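Local coordinates for lipase-esterase related protein (Clostridium acetobutylicum, PDB 3E0X) that is of unknown function but probably acts as a hydrolase of the lipase and esterase kind, with ortho-xylene bound in its pocket in the crystal, at residues A[141-145]-A[199-203]. Sequence-based numbering, arbitrary orientation.
Sequences YLLEC and ELLTL. With OXE (ortho-xylene), chain C.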
# COMPACT_ATOMS: atom_id res chain seq x y z
N TYR A 141 13.50 -2.76 15.41
CA TYR A 141 12.22 -3.43 15.22
C TYR A 141 11.80 -3.33 13.75
O TYR A 141 11.31 -4.31 13.20
CB TYR A 141 11.14 -2.85 16.13
CG TYR A 141 9.85 -3.63 16.04
CD1 TYR A 141 9.76 -4.87 16.64
CD2 TYR A 141 8.73 -3.13 15.37
CE1 TYR A 141 8.60 -5.62 16.59
CE2 TYR A 141 7.53 -3.88 15.30
CZ TYR A 141 7.49 -5.12 15.91
OH TYR A 141 6.33 -5.87 15.86
N LEU A 142 12.01 -2.17 13.13
CA LEU A 142 11.66 -2.03 11.72
C LEU A 142 12.41 -3.07 10.87
O LEU A 142 11.83 -3.74 10.01
CB LEU A 142 11.97 -0.62 11.25
CG LEU A 142 11.45 -0.25 9.88
CD1 LEU A 142 9.94 -0.46 9.83
CD2 LEU A 142 11.79 1.19 9.61
N LEU A 143 13.71 -3.22 11.14
CA LEU A 143 14.50 -4.17 10.40
C LEU A 143 13.98 -5.59 10.64
O LEU A 143 13.98 -6.43 9.73
CB LEU A 143 15.99 -4.05 10.77
CG LEU A 143 16.69 -2.86 10.13
CD1 LEU A 143 18.02 -2.58 10.83
CD2 LEU A 143 16.93 -3.14 8.65
N GLU A 144 13.57 -5.89 11.87
CA GLU A 144 13.04 -7.22 12.17
C GLU A 144 11.78 -7.47 11.34
O GLU A 144 11.57 -8.56 10.79
CB GLU A 144 12.77 -7.37 13.67
CG GLU A 144 12.37 -8.77 14.08
CD GLU A 144 12.09 -8.90 15.57
OE1 GLU A 144 12.20 -7.88 16.31
OE2 GLU A 144 11.76 -10.03 16.00
N CYS A 145 10.96 -6.42 11.21
CA CYS A 145 9.69 -6.55 10.49
C CYS A 145 9.88 -6.81 9.01
O CYS A 145 9.08 -7.49 8.37
CB CYS A 145 8.81 -5.32 10.70
SG CYS A 145 8.13 -5.21 12.38
N GLU A 199 4.64 -12.37 8.92
CA GLU A 199 4.54 -10.96 9.34
C GLU A 199 4.48 -10.76 10.84
O GLU A 199 3.70 -11.45 11.53
CB GLU A 199 3.27 -10.32 8.78
CG GLU A 199 3.44 -9.85 7.36
CD GLU A 199 3.94 -8.43 7.27
OE1 GLU A 199 4.00 -7.92 6.13
OE2 GLU A 199 4.30 -7.82 8.31
N LEU A 200 5.25 -9.77 11.30
CA LEU A 200 5.14 -9.22 12.65
C LEU A 200 4.36 -7.92 12.67
O LEU A 200 3.84 -7.53 13.70
CB LEU A 200 6.55 -8.93 13.22
CG LEU A 200 7.42 -10.15 13.46
CD1 LEU A 200 8.77 -9.66 13.92
CD2 LEU A 200 6.85 -11.08 14.51
N LEU A 201 4.32 -7.22 11.54
CA LEU A 201 3.76 -5.88 11.49
C LEU A 201 2.34 -5.90 10.97
O LEU A 201 1.41 -5.71 11.75
CB LEU A 201 4.66 -4.96 10.66
CG LEU A 201 4.34 -3.47 10.67
CD1 LEU A 201 4.62 -2.85 12.06
CD2 LEU A 201 5.17 -2.76 9.60
N THR A 202 2.15 -6.17 9.67
CA THR A 202 0.79 -6.32 9.12
C THR A 202 0.46 -7.82 9.16
O THR A 202 0.68 -8.56 8.20
CB THR A 202 0.68 -5.69 7.74
OG1 THR A 202 1.63 -6.29 6.86
CG2 THR A 202 0.98 -4.18 7.83
N LEU A 203 0.01 -8.26 10.33
CA LEU A 203 -0.26 -9.66 10.62
C LEU A 203 -1.18 -10.32 9.62
O LEU A 203 -2.07 -9.68 9.06
CB LEU A 203 -0.92 -9.81 12.00
CG LEU A 203 -0.19 -9.26 13.22
CD1 LEU A 203 -1.13 -9.35 14.43
CD2 LEU A 203 1.11 -10.05 13.44
C1 OXE C . 6.42 -0.21 6.65
C2 OXE C . 6.86 0.22 5.30
C3 OXE C . 8.22 0.22 4.98
C4 OXE C . 9.14 -0.21 5.94
C5 OXE C . 8.73 -0.61 7.22
C6 OXE C . 7.37 -0.63 7.58
C1' OXE C . 4.95 -0.23 6.96
C2' OXE C . 5.84 0.67 4.30
O HOH W 1 3.77 -4.97 15.38
O HOH W 2 6.69 -8.19 9.55
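Cys145 sits against Leu200 and Leu201 through its sulfur: SG, anti to its own carbonyl carbon (chi1 -71°) and thereby set against the loop, lies 3.9 Å from CB of Leu201 and 4.1 Å from CB of Leu200, touching the roots of two consecutive side chains. A water bridge joins the backbones nearby, where water 2 donates to Cys145 O at 2.8 Å and to Glu199 OE2 while accepting from Leu200 N. Leu200 reaches on over the helix flank, its CD1 3.7 Å from Glu144 CG, the two side chains crossing at about a right angle. Tyr141 meets the loop at its phenol end; water 1 lies 2.8 Å from Tyr141 OH and donates to Leu200 O, and Leu201 CD1 stands at the ring edge. The other methyl of Leu201, CD2, is 3.7 Å from C1' of ortho-xylene; Leu142 also lines this pocket, but its exact approach to the ligand is doubtful because the side chain was modelled in two conformers.

Behind this shell, Glu199 OE2 fixes the loop's turn: Thr202 N meets it from above the carboxylate plane at 3.0 Å, and Leu201 N nearly along the C-O axis. Glu199 OE1 is hydrogen-bonded to His227 ND1. Helix 139-146 thus packs on the loop following strand 191-196, walling the ligand pocket; the acid-histidine pair resembles that of an alpha/beta-hydrolase catalytic triad.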